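Local coordinates for FAD:protein FMN transferase (PDB 5MGY), which probably transfers FMN from FAD to threonine side chains of target proteins in a magnesium-dependent reaction, and matures the NosR protein needed for nitrous oxide reduction, at residues Gly161-Leu166 with Val181-Glu186; Thr244-Ser249 with Leu277-Pro282; Gly71-Met76 with Gly142-Lys147; Lys284-Ala289 with Val307-Lys312; Arg130-Gln135 with Ala148-Leu153. All blocks are in the same frame, centred on the assembly; numbering follows the deposited sequence.

Contact 1: Gly161-Leu166 with Val181-Glu186; sequences GYAVDL and VEITGE
Gly161 meets the aliphatic part of Glu186: its bare backbone lies against CB and CG of that residue, with Gly161 N 3.9 Å from Glu186 CG. The amide of Gly161 is also hydrogen-bonded to OD1 of Asp271, a magnesium ligand. Glu186 starts toward the helix, then bends at its second torsion (chi2 61°), which turns the carboxylate away from the helix, to a hydrogen bond between OE2 and Ser225 OG. The side chain of Glu186 comes within about 5 Å of the magnesium ion.

Two residues on, the small Ala163 sends its methyl toward the strand, where CB touches Ile183 CD1 at 3.7 Å; Leu49 of helix 35-53 packs on it too. Here helix 159-173 packs on a beta hairpin of the eight-stranded antiparallel sheet, running roughly antiparallel to strand 181-183, the two short axes 8.1 Å apart and at 151° to each other. The hairpin closes with a type I' turn from Ile183 to Glu186, tied by Ile183 N to Glu186 O at 2.8 Å, and Gly185 takes up backbone angles that call for glycine.

Val164 contributes both branches, as a beta-branched residue can. CG2, anti to the carbonyl carbon and beside the backbone N, slides past Ile183 to lie 3.8 Å from its CD1 and 3.7 Å from Glu186 O. CG1 leads instead along the strand toward Val181 O, a looser approach. Ile183 CD1 in turn slips under the helix backbone to within 3.6 Å of Val164 N.

Contact 2: Thr244-Ser249 with Leu277-Pro282; sequences TLDPQS and LMVLGP
Helix 267-292, which carries the magnesium ligands Asp271 and Thr275, meets the loop between strands 239-241 and 257-264 through Val279, whose two methyls face Thr244 and Pro247. CG2 approaches Thr244 CG2 at 3.8 Å and also nears Leu245 O. CG1, set anti to the backbone N (chi1 165°), reaches Pro247 CD at 3.8 Å, the two side chains meeting at a slant. A beta-branched valine suits the place, since its two arms serve two different loop residues. Thr244 turns its methyl to Val279 while its OG1 lies 4.1 Å from Met278 CG, the two side chains meeting at about a right angle.

Asp246 adds a flank: OD1 stands 4.2 Å from Val279 CG1, a loose approach with no polar character. Its other oxygen turns back on the loop, where OD2 accepts from Ser249 N at 3.1 Å, the donor sitting 43° out of the carboxylate plane. This fits an Asx motif, though Ser249 is poorly ordered and the bond is less certain; a weak bond from Gln248 N joins it. With an alanine here, the loop amides after Pro247 would probably lose their carboxylate acceptor and the turn be set freer to shift.

The union of loop and helix is therefore mainly apolar, made by methyl and ring carbons, whereas Asp246 OD2 is turned back on the loop's own amides.

Contact 3: Gly71-Met76 with Gly142-Lys147; sequences GSCEPM and GDRLCK
Cys73 and Cys146 are joined by a disulfide, SG to SG 2.1 Å, that spans a non-hydrogen-bonded pair of two antiparallel strands. In both residues SG lies anti to the carbonyl carbon, beside the backbone N, and the bridge closes with a torsion of 117° about the S-S bond. Next to it, the Arg144 guanidinium lays one face over Cys73 CB, with NH2 at 3.5 Å.

The backbone ladder holds this pair in register. Glu74 N gives to Leu145 O at 3.1 Å, and Leu145 N returns a bond to Glu74 O at 3.0 Å; beyond them Met76 N reaches Asp143 O and Lys147 N reaches Ser72 O at 2.8 Å, both nearly straight. On the face of Leu145, its CB meets Met76 CG at 3.8 Å, flexible and branched apolar chains fitting against Phe65 of helix 61-67.

Farther out, salt bridges and hydrogen bonds hold the long side chains. Glu74 OE2 makes a salt bridge with Arg64, Lys147 NZ bonds to the carbonyls of Phe65, Leu68 and Leu151, and Arg144 NH1 pairs with Asp141 OD2. An alanine in place of Arg144 would probably leave Asp141 without its charged mate and strip Cys73 CB of the guanidinium face packed on it.

A covalent link set between the main-chain bonds should restrain strand 73-75, at the edge of its three-stranded sheet, against peeling from strand 144-147.

Contact 4: Lys284-Ala289 with Val307-Lys312; sequences KGLALA and VTTSTK
Thr311 OG1 is gripped by hydrogen bonds to Ile294 O and from Phe314 N, with a weak one from Ala296 N, while the methyl of the same side chain packs on Ala289. Its first torsion (chi1 66°) explains the division of labour: OG1 sits between the backbone N and the carbonyl carbon, and CG2 stands anti to the carbonyl carbon, reaching Ala289 CB at 3.7 Å. Threonine thus serves as N-cap of helix 312-318 with its hydroxyl and as an apolar partner with its methyl. Alanine suits the other side, its short methyl directed toward Thr311 and letting the two backbones come near, 7.1 Å between Ala289 CA and Thr311 CA.

One turn earlier, Leu286 reaches across with both branches. CD2 runs past Thr311 CG2 at 4.1 Å, the two side chains sliding by in opposite directions. CD1 meets Thr309 CG2 at 3.8 Å, where the side chains cross at about a right angle. Two forked methyls let a single leucine bridge Thr309 of the strand and Thr311 just past its end, whose side chains both point to the helix; the intervening Ser310 points the other way and bonds through OG to Asp315.

The contact lays the later part of helix 267-292 over strand 306-310, the outermost strand of the eight-stranded sheet, with Phe298 of the adjacent strand 295-301 also touching Leu286, and helix 312-318 starting immediately beyond Thr311.

Contact 5: Arg130-Gln135 with Ala148-Leu153; sequences RALTGQ and AVALQL
In Val149 a first torsion of -49° puts CG1 anti to the carbonyl carbon and CG2 between the backbone N and that carbon, which lays the CG2 methyl 3.7 Å from Leu132 O; Leu151, with CG anti to its own carbonyl carbon (chi1 -66°), sends CD2 to the same peptide from the other end of a tight bend. That bend is an inverse gamma turn centred on Ala150, closed by Leu151 N bonding to Val149 O at 2.6 Å. It folds the loop after strand 144-147 so that the side chains of Val149 and Leu151 both reach the segment that follows helix 123-131.

Leu132 O thus meets Val149 CG2 and Leu151 CD2, and Leu151 CA adds a CA-H...O contact to it at 3.6 Å with a fairly straight angle of 161°. Leu151 CD2 continues along the main chain to lie 3.8 Å from Thr133 C. Leucine suits this buried place, one methyl lying on the 132-133 peptide while the side chain packs on Leu138 of strand 138-141. Ala150, at the apex of the turn, is small enough for Leu132 to lie against it, Ala150 CB to Leu132 CD2 3.9 Å.

Segment 130-135 holds its shape by backbone conformation and hydrogen bonds. Gly134 has backbone angles that call for glycine, and its N bonds to Thr101 OG1. Thr133 folds back on Arg130 with both amide and hydroxyl: Arg130 O accepts from Thr133 N at 3.1 Å and from Thr133 OG1 at 2.6 Å.

Contact 1 lies closest to the magnesium and contact 2 somewhat farther: the ion is about 5 Å from the side chain of Glu186 in contact 1 and about 8 Å from that of Met278 in contact 2. Contacts 2 and 4 use successive parts of helix 267-292 and touch through Leu280 CD1 and Leu288 CD2, 3.5 Å apart; contacts 1 and 4 reach the same large sheet, their centres 24 Å apart. Contacts 3 and 5, away from the metal, are neighbours with centres 14 Å apart, joined where Leu145 CD1 meets Leu153 CD1 at 3.8 Å. Contact 5 also touches contact 2, Arg130 CD packing against Gln248 O.

Contact 1: Gly161-Leu166 with Val181-Glu186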
# COMPACT_ATOMS: atom_id res chain seq x y z
N GLY A 161 1.07 -2.16 -3.82
CA GLY A 161 2.25 -2.90 -3.52
C GLY A 161 2.39 -4.29 -4.08
O GLY A 161 3.51 -4.71 -4.38
N TYR A 162 1.27 -5.03 -4.04
CA TYR A 162 1.12 -6.33 -4.66
C TYR A 162 1.40 -6.22 -6.17
O TYR A 162 2.17 -7.00 -6.71
CB TYR A 162 -0.28 -6.82 -4.41
CG TYR A 162 -0.58 -8.17 -4.97
CD1 TYR A 162 0.20 -9.26 -4.64
CD2 TYR A 162 -1.70 -8.36 -5.84
CE1 TYR A 162 -0.12 -10.52 -5.14
CE2 TYR A 162 -2.02 -9.61 -6.35
CZ TYR A 162 -1.23 -10.68 -6.00
OH TYR A 162 -1.52 -11.91 -6.48
N ALA A 163 0.82 -5.21 -6.81
CA ALA A 163 0.99 -4.93 -8.23
C ALA A 163 2.47 -4.79 -8.60
O ALA A 163 2.90 -5.30 -9.62
CB ALA A 163 0.18 -3.70 -8.66
N VAL A 164 3.25 -4.12 -7.75
CA VAL A 164 4.66 -3.89 -7.95
C VAL A 164 5.38 -5.24 -7.91
O VAL A 164 6.24 -5.53 -8.76
CB VAL A 164 5.20 -2.92 -6.87
CG1 VAL A 164 6.73 -2.93 -6.77
CG2 VAL A 164 4.73 -1.52 -7.17
N ASP A 165 5.00 -6.07 -6.93
CA ASP A 165 5.66 -7.35 -6.75
C ASP A 165 5.33 -8.21 -7.96
O ASP A 165 6.25 -8.80 -8.53
CB ASP A 165 5.30 -8.06 -5.44
CG ASP A 165 5.93 -7.42 -4.19
OD1 ASP A 165 7.00 -6.76 -4.27
OD2 ASP A 165 5.37 -7.61 -3.06
N LEU A 166 4.06 -8.24 -8.39
CA LEU A 166 3.69 -9.02 -9.58
C LEU A 166 4.42 -8.57 -10.85
O LEU A 166 4.91 -9.41 -11.60
CB LEU A 166 2.17 -9.06 -9.82
CG LEU A 166 1.33 -9.84 -8.78
CD1 LEU A 166 -0.17 -9.55 -9.03
CD2 LEU A 166 1.68 -11.34 -8.68
N VAL A 181 10.40 -0.10 -10.49
CA VAL A 181 8.99 -0.16 -10.88
C VAL A 181 8.19 0.69 -9.91
O VAL A 181 8.24 0.40 -8.75
CB VAL A 181 8.50 -1.59 -10.73
CG1 VAL A 181 7.09 -1.75 -11.11
CG2 VAL A 181 9.16 -2.47 -11.70
N GLU A 182 7.44 1.69 -10.35
CA GLU A 182 6.63 2.48 -9.42
C GLU A 182 5.15 2.49 -9.82
O GLU A 182 4.84 2.87 -10.93
CB GLU A 182 7.21 3.89 -9.31
CG GLU A 182 6.29 4.96 -8.66
CD GLU A 182 5.47 5.80 -9.68
OE1 GLU A 182 4.28 6.10 -9.50
OE2 GLU A 182 5.96 6.21 -10.73
N ILE A 183 4.25 2.08 -8.91
CA ILE A 183 2.81 2.05 -9.21
C ILE A 183 2.16 2.90 -8.14
O ILE A 183 2.18 2.52 -7.00
CB ILE A 183 2.25 0.63 -9.25
CG1 ILE A 183 3.00 -0.15 -10.36
CG2 ILE A 183 0.74 0.62 -9.51
CD1 ILE A 183 2.75 -1.65 -10.38
N THR A 184 1.63 4.07 -8.52
CA THR A 184 0.91 5.02 -7.60
C THR A 184 1.64 5.24 -6.31
O THR A 184 1.04 5.22 -5.24
CB THR A 184 -0.53 4.61 -7.23
OG1 THR A 184 -0.52 3.59 -6.23
CG2 THR A 184 -1.28 4.11 -8.42
N GLY A 185 2.95 5.40 -6.41
CA GLY A 185 3.77 5.76 -5.28
C GLY A 185 4.51 4.63 -4.64
O GLY A 185 5.66 4.81 -4.26
N GLU A 186 3.90 3.46 -4.52
CA GLU A 186 4.65 2.27 -4.09
C GLU A 186 5.68 1.92 -5.16
O GLU A 186 5.43 2.05 -6.34
CB GLU A 186 3.71 1.04 -3.89
CG GLU A 186 3.00 1.03 -2.56
CD GLU A 186 2.09 2.21 -2.34
OE1 GLU A 186 1.54 2.69 -3.35
OE2 GLU A 186 1.93 2.66 -1.17

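Contact 2: Thr244-Ser249 with Leu277-Pro282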
# COMPACT_ATOMS: atom_id res chain seq x y z
N THR A 244 -8.35 8.15 7.05
CA THR A 244 -7.91 6.93 7.70
C THR A 244 -8.74 6.67 8.97
O THR A 244 -8.90 7.53 9.82
CB THR A 244 -6.41 6.97 8.01
OG1 THR A 244 -5.71 7.47 6.87
CG2 THR A 244 -5.88 5.56 8.32
N LEU A 245 -9.26 5.45 9.08
CA LEU A 245 -10.14 5.04 10.19
C LEU A 245 -9.45 4.09 11.13
O LEU A 245 -8.74 3.22 10.66
CB LEU A 245 -11.35 4.31 9.61
CG LEU A 245 -12.21 5.15 8.67
CD1 LEU A 245 -13.10 4.24 7.85
CD2 LEU A 245 -13.03 6.13 9.48
N ASP A 246 -9.67 4.23 12.44
CA ASP A 246 -9.27 3.17 13.36
C ASP A 246 -10.25 2.00 13.20
O ASP A 246 -11.47 2.19 13.33
CB ASP A 246 -9.21 3.63 14.80
CG ASP A 246 -8.50 2.63 15.68
OD1 ASP A 246 -7.37 2.94 16.15
OD2 ASP A 246 -9.03 1.52 15.89
N PRO A 247 -9.73 0.79 12.91
CA PRO A 247 -10.57 -0.41 12.85
C PRO A 247 -11.29 -0.68 14.14
O PRO A 247 -12.45 -1.06 14.08
CB PRO A 247 -9.58 -1.57 12.61
CG PRO A 247 -8.26 -0.95 12.35
CD PRO A 247 -8.42 0.55 12.29
N GLN A 248 -10.58 -0.51 15.26
CA GLN A 248 -11.13 -0.73 16.59
C GLN A 248 -12.25 0.28 16.95
O GLN A 248 -13.35 -0.11 17.29
CB GLN A 248 -10.02 -0.74 17.64
CG GLN A 248 -10.43 -0.22 19.00
CD GLN A 248 -9.33 0.58 19.66
OE1 GLN A 248 -8.41 0.01 20.17
NE2 GLN A 248 -9.44 1.89 19.67
N SER A 249 -11.97 1.57 16.89
CA SER A 249 -13.06 2.55 17.05
C SER A 249 -13.63 2.77 15.66
O SER A 249 -12.94 2.58 14.68
CB SER A 249 -12.54 3.85 17.62
OG SER A 249 -11.64 4.42 16.69
N LEU A 277 0.84 1.58 10.34
CA LEU A 277 1.59 2.56 11.11
C LEU A 277 0.85 3.88 11.12
O LEU A 277 0.80 4.51 12.16
CB LEU A 277 3.02 2.73 10.57
CG LEU A 277 3.86 1.50 10.83
CD1 LEU A 277 5.30 1.75 10.42
CD2 LEU A 277 3.78 1.07 12.31
N MET A 278 0.25 4.26 10.01
CA MET A 278 -0.53 5.49 9.94
C MET A 278 -1.84 5.37 10.73
O MET A 278 -2.39 6.38 11.18
CB MET A 278 -0.81 5.86 8.49
CG MET A 278 -1.84 6.96 8.27
SD MET A 278 -1.39 8.58 8.93
CE MET A 278 -0.23 9.13 7.71
N VAL A 279 -2.38 4.16 10.84
CA VAL A 279 -3.50 3.98 11.70
C VAL A 279 -3.00 4.26 13.10
O VAL A 279 -3.58 5.05 13.79
CB VAL A 279 -4.13 2.56 11.58
CG1 VAL A 279 -5.09 2.24 12.75
CG2 VAL A 279 -4.79 2.43 10.21
N LEU A 280 -1.91 3.61 13.48
CA LEU A 280 -1.49 3.53 14.89
C LEU A 280 -1.10 4.89 15.46
O LEU A 280 -1.36 5.19 16.63
CB LEU A 280 -0.32 2.51 15.10
CG LEU A 280 -0.73 1.03 15.18
CD1 LEU A 280 0.51 0.15 15.17
CD2 LEU A 280 -1.61 0.77 16.40
N GLY A 281 -0.51 5.70 14.60
CA GLY A 281 0.04 6.99 14.96
C GLY A 281 1.49 7.03 15.39
O GLY A 281 2.12 5.96 15.57
N PRO A 282 2.03 8.24 15.60
CA PRO A 282 3.47 8.43 15.97
C PRO A 282 3.98 7.60 17.18
O PRO A 282 5.07 7.02 17.11
CB PRO A 282 3.60 9.93 16.23
CG PRO A 282 2.26 10.55 15.90
CD PRO A 282 1.24 9.45 15.88

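Contact 3: Gly71-Met76 with Gly142-Lys147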
# COMPACT_ATOMS: atom_id res chain seq x y z
N GLY A 71 -22.78 -15.57 6.45
CA GLY A 71 -22.79 -17.03 6.30
C GLY A 71 -22.35 -17.59 4.97
O GLY A 71 -22.19 -18.79 4.89
N SER A 72 -22.11 -16.76 3.96
CA SER A 72 -21.74 -17.23 2.64
C SER A 72 -20.30 -17.73 2.56
O SER A 72 -19.44 -17.12 3.15
CB SER A 72 -21.92 -16.13 1.61
OG SER A 72 -23.31 -15.91 1.40
N CYS A 73 -20.10 -18.87 1.88
CA CYS A 73 -18.85 -19.29 1.23
C CYS A 73 -19.06 -19.17 -0.29
O CYS A 73 -20.07 -19.56 -0.82
CB CYS A 73 -18.46 -20.72 1.60
SG CYS A 73 -17.96 -20.88 3.34
N GLU A 74 -18.09 -18.58 -0.96
CA GLU A 74 -18.17 -18.28 -2.36
C GLU A 74 -16.82 -18.53 -3.01
O GLU A 74 -15.80 -18.05 -2.49
CB GLU A 74 -18.56 -16.85 -2.52
CG GLU A 74 -18.63 -16.38 -3.95
CD GLU A 74 -19.91 -16.77 -4.70
OE1 GLU A 74 -20.76 -17.49 -4.13
OE2 GLU A 74 -20.12 -16.30 -5.85
N PRO A 75 -16.79 -19.26 -4.15
CA PRO A 75 -15.47 -19.44 -4.80
C PRO A 75 -14.85 -18.10 -5.25
O PRO A 75 -15.58 -17.18 -5.66
CB PRO A 75 -15.78 -20.36 -5.99
CG PRO A 75 -17.12 -20.93 -5.72
CD PRO A 75 -17.86 -19.92 -4.92
N MET A 76 -13.54 -17.98 -5.10
CA MET A 76 -12.82 -16.73 -5.44
C MET A 76 -11.50 -17.02 -6.12
O MET A 76 -10.84 -18.05 -5.84
CB MET A 76 -12.51 -15.85 -4.20
CG MET A 76 -13.70 -15.33 -3.43
SD MET A 76 -14.72 -14.22 -4.38
CE MET A 76 -13.70 -12.80 -4.35
N GLY A 142 -10.36 -24.04 1.00
CA GLY A 142 -10.03 -24.48 -0.31
C GLY A 142 -9.96 -23.27 -1.20
O GLY A 142 -9.21 -22.36 -0.90
N ASP A 143 -10.75 -23.25 -2.25
CA ASP A 143 -10.76 -22.17 -3.19
C ASP A 143 -11.91 -21.22 -2.87
O ASP A 143 -12.26 -20.36 -3.69
CB ASP A 143 -10.88 -22.73 -4.61
CG ASP A 143 -12.25 -23.52 -4.87
OD1 ASP A 143 -12.64 -24.42 -4.04
OD2 ASP A 143 -12.92 -23.23 -5.91
N ARG A 144 -12.54 -21.38 -1.69
CA ARG A 144 -13.65 -20.49 -1.30
C ARG A 144 -13.19 -19.48 -0.24
O ARG A 144 -12.29 -19.79 0.54
CB ARG A 144 -14.83 -21.31 -0.77
CG ARG A 144 -15.51 -22.18 -1.83
CD ARG A 144 -15.77 -23.60 -1.36
NE ARG A 144 -16.98 -23.74 -0.54
CZ ARG A 144 -17.03 -24.11 0.75
NH1 ARG A 144 -15.92 -24.42 1.43
NH2 ARG A 144 -18.22 -24.19 1.38
N LEU A 145 -13.79 -18.27 -0.26
CA LEU A 145 -13.67 -17.30 0.81
C LEU A 145 -14.96 -17.35 1.57
O LEU A 145 -15.99 -17.25 0.95
CB LEU A 145 -13.63 -15.88 0.30
CG LEU A 145 -12.40 -15.02 0.22
CD1 LEU A 145 -12.80 -13.57 0.08
CD2 LEU A 145 -11.56 -15.25 1.47
N CYS A 146 -14.90 -17.37 2.89
CA CYS A 146 -16.10 -17.44 3.70
C CYS A 146 -16.25 -16.21 4.54
O CYS A 146 -15.25 -15.60 4.97
CB CYS A 146 -16.07 -18.68 4.55
SG CYS A 146 -15.98 -20.10 3.45
N LYS A 147 -17.50 -15.82 4.77
CA LYS A 147 -17.76 -14.72 5.66
C LYS A 147 -18.85 -15.02 6.65
O LYS A 147 -19.95 -15.39 6.25
CB LYS A 147 -18.06 -13.45 4.87
CG LYS A 147 -19.34 -13.41 4.09
CD LYS A 147 -19.20 -12.35 3.03
CE LYS A 147 -20.44 -11.56 2.82
NZ LYS A 147 -20.21 -10.49 1.83

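Contact 4: Lys284-Ala289 with Val307-Lys312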
# COMPACT_ATOMS: atom_id res chain seq x y z
N LYS A 284 2.28 4.72 19.02
CA LYS A 284 2.10 3.25 18.90
C LYS A 284 2.80 2.71 17.66
O LYS A 284 3.32 1.55 17.69
CB LYS A 284 0.64 2.87 18.88
CG LYS A 284 0.00 2.93 20.24
CD LYS A 284 -1.50 3.07 20.23
CE LYS A 284 -1.87 3.72 21.53
NZ LYS A 284 -3.30 4.01 21.51
N GLY A 285 2.83 3.57 16.63
CA GLY A 285 3.56 3.32 15.40
C GLY A 285 4.99 2.92 15.59
O GLY A 285 5.39 1.79 15.30
N LEU A 286 5.75 3.86 16.13
CA LEU A 286 7.15 3.61 16.55
C LEU A 286 7.47 2.39 17.44
O LEU A 286 8.50 1.71 17.26
CB LEU A 286 7.67 4.83 17.26
CG LEU A 286 8.50 5.65 16.30
CD1 LEU A 286 8.63 7.06 16.90
CD2 LEU A 286 9.85 4.96 16.06
N ALA A 287 6.59 2.15 18.42
CA ALA A 287 6.78 1.06 19.34
C ALA A 287 6.66 -0.23 18.56
O ALA A 287 7.58 -1.08 18.66
CB ALA A 287 5.80 1.14 20.51
N LEU A 288 5.57 -0.36 17.75
CA LEU A 288 5.33 -1.56 16.90
C LEU A 288 6.51 -1.74 15.95
O LEU A 288 7.13 -2.82 15.88
CB LEU A 288 4.00 -1.46 16.11
CG LEU A 288 3.68 -2.71 15.28
CD1 LEU A 288 3.06 -3.82 16.10
CD2 LEU A 288 2.78 -2.35 14.13
N ALA A 289 6.85 -0.66 15.27
CA ALA A 289 7.89 -0.76 14.30
C ALA A 289 9.19 -1.28 14.90
O ALA A 289 9.79 -2.19 14.32
CB ALA A 289 8.13 0.55 13.58
N VAL A 307 8.51 17.17 12.68
CA VAL A 307 9.64 16.41 13.22
C VAL A 307 9.71 15.07 12.54
O VAL A 307 8.68 14.50 12.24
CB VAL A 307 9.57 16.22 14.74
CG1 VAL A 307 9.76 17.56 15.41
CG2 VAL A 307 8.28 15.53 15.19
N THR A 308 10.90 14.52 12.33
CA THR A 308 11.08 13.20 11.70
C THR A 308 11.72 12.16 12.62
O THR A 308 12.64 12.41 13.37
CB THR A 308 11.89 13.29 10.33
OG1 THR A 308 13.25 13.71 10.55
CG2 THR A 308 11.23 14.27 9.32
N THR A 309 11.30 10.93 12.49
CA THR A 309 11.84 9.89 13.35
C THR A 309 12.01 8.63 12.51
O THR A 309 11.16 8.30 11.72
CB THR A 309 10.91 9.66 14.58
OG1 THR A 309 10.31 10.92 14.96
CG2 THR A 309 11.68 9.01 15.74
N SER A 310 13.12 7.96 12.67
CA SER A 310 13.46 6.79 11.90
C SER A 310 13.56 5.65 12.93
O SER A 310 13.64 5.92 14.09
CB SER A 310 14.77 7.03 11.08
OG SER A 310 15.96 7.07 11.88
N THR A 311 13.48 4.41 12.51
CA THR A 311 13.61 3.32 13.44
C THR A 311 15.02 2.88 13.42
O THR A 311 15.84 3.37 12.66
CB THR A 311 12.71 2.12 13.07
OG1 THR A 311 13.15 1.54 11.82
CG2 THR A 311 11.24 2.56 13.00
N LYS A 312 15.28 1.92 14.28
CA LYS A 312 16.53 1.23 14.38
C LYS A 312 16.88 0.46 13.13
O LYS A 312 18.00 0.58 12.64
CB LYS A 312 16.43 0.31 15.58
CG LYS A 312 17.66 -0.47 15.92
CD LYS A 312 17.43 -1.36 17.14
CE LYS A 312 17.03 -0.54 18.37
NZ LYS A 312 17.09 -1.34 19.62

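Contact 5: Arg130-Gln135 with Ala148-Leu153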
# COMPACT_ATOMS: atom_id res chain seq x y z
N ARG A 130 -19.86 -1.37 12.39
CA ARG A 130 -18.79 -2.15 13.01
C ARG A 130 -19.17 -3.60 13.19
O ARG A 130 -18.32 -4.47 13.14
CB ARG A 130 -18.28 -1.54 14.33
CG ARG A 130 -16.91 -0.85 14.22
CD ARG A 130 -16.33 -0.39 15.57
NE ARG A 130 -17.40 0.29 16.33
CZ ARG A 130 -18.07 -0.18 17.39
NH1 ARG A 130 -17.80 -1.36 17.95
NH2 ARG A 130 -19.04 0.57 17.92
N ALA A 131 -20.45 -3.89 13.40
CA ALA A 131 -20.89 -5.31 13.48
C ALA A 131 -20.78 -6.07 12.14
O ALA A 131 -20.71 -7.27 12.18
CB ALA A 131 -22.28 -5.43 14.05
N LEU A 132 -20.74 -5.36 11.00
CA LEU A 132 -20.39 -5.94 9.69
C LEU A 132 -18.89 -5.99 9.35
O LEU A 132 -18.54 -6.30 8.19
CB LEU A 132 -21.11 -5.20 8.55
CG LEU A 132 -22.62 -4.91 8.73
CD1 LEU A 132 -23.25 -4.10 7.58
CD2 LEU A 132 -23.28 -6.26 9.05
N THR A 133 -18.04 -5.67 10.33
CA THR A 133 -16.61 -5.64 10.10
C THR A 133 -15.99 -6.72 10.94
O THR A 133 -16.68 -7.37 11.72
CB THR A 133 -15.96 -4.28 10.43
OG1 THR A 133 -16.06 -4.03 11.83
CG2 THR A 133 -16.62 -3.13 9.71
N GLY A 134 -14.69 -6.93 10.69
CA GLY A 134 -13.86 -7.86 11.47
C GLY A 134 -13.17 -9.00 10.74
O GLY A 134 -13.78 -10.03 10.54
N GLN A 135 -11.89 -8.84 10.43
CA GLN A 135 -10.98 -9.88 9.84
C GLN A 135 -11.16 -11.27 10.38
O GLN A 135 -11.02 -12.24 9.67
CB GLN A 135 -9.51 -9.44 10.08
CG GLN A 135 -8.42 -10.20 9.32
CD GLN A 135 -7.98 -9.49 8.01
OE1 GLN A 135 -7.64 -8.27 8.01
NE2 GLN A 135 -7.96 -10.27 6.87
N ALA A 148 -18.54 -14.83 7.95
CA ALA A 148 -19.48 -15.09 9.03
C ALA A 148 -20.44 -13.95 9.35
O ALA A 148 -21.45 -14.18 9.98
CB ALA A 148 -18.74 -15.46 10.25
N VAL A 149 -20.11 -12.73 8.93
CA VAL A 149 -20.99 -11.57 9.00
C VAL A 149 -21.05 -10.95 7.60
O VAL A 149 -20.30 -11.34 6.75
CB VAL A 149 -20.45 -10.50 10.04
CG1 VAL A 149 -20.07 -11.12 11.40
CG2 VAL A 149 -19.28 -9.71 9.49
N ALA A 150 -21.88 -9.94 7.36
CA ALA A 150 -21.97 -9.31 6.00
C ALA A 150 -20.78 -8.46 5.67
O ALA A 150 -20.95 -7.25 5.44
CB ALA A 150 -23.25 -8.46 5.82
N LEU A 151 -19.61 -9.09 5.57
CA LEU A 151 -18.34 -8.39 5.26
C LEU A 151 -18.27 -7.73 3.90
O LEU A 151 -18.69 -8.29 2.87
CB LEU A 151 -17.11 -9.33 5.36
CG LEU A 151 -16.76 -9.89 6.75
CD1 LEU A 151 -15.54 -10.80 6.67
CD2 LEU A 151 -16.54 -8.80 7.78
N GLN A 152 -17.69 -6.55 3.89
CA GLN A 152 -17.30 -5.96 2.64
C GLN A 152 -15.79 -5.68 2.65
O GLN A 152 -15.28 -4.97 3.53
CB GLN A 152 -18.14 -4.75 2.40
CG GLN A 152 -19.60 -5.11 2.46
CD GLN A 152 -20.45 -4.04 1.79
OE1 GLN A 152 -20.60 -2.92 2.31
NE2 GLN A 152 -20.99 -4.37 0.61
N LEU A 153 -15.10 -6.31 1.71
CA LEU A 153 -13.67 -6.19 1.58
C LEU A 153 -13.25 -5.01 0.76
O LEU A 153 -14.00 -4.50 -0.06
CB LEU A 153 -13.12 -7.45 0.97
CG LEU A 153 -13.46 -8.74 1.76
CD1 LEU A 153 -12.70 -9.94 1.21
CD2 LEU A 153 -13.20 -8.57 3.23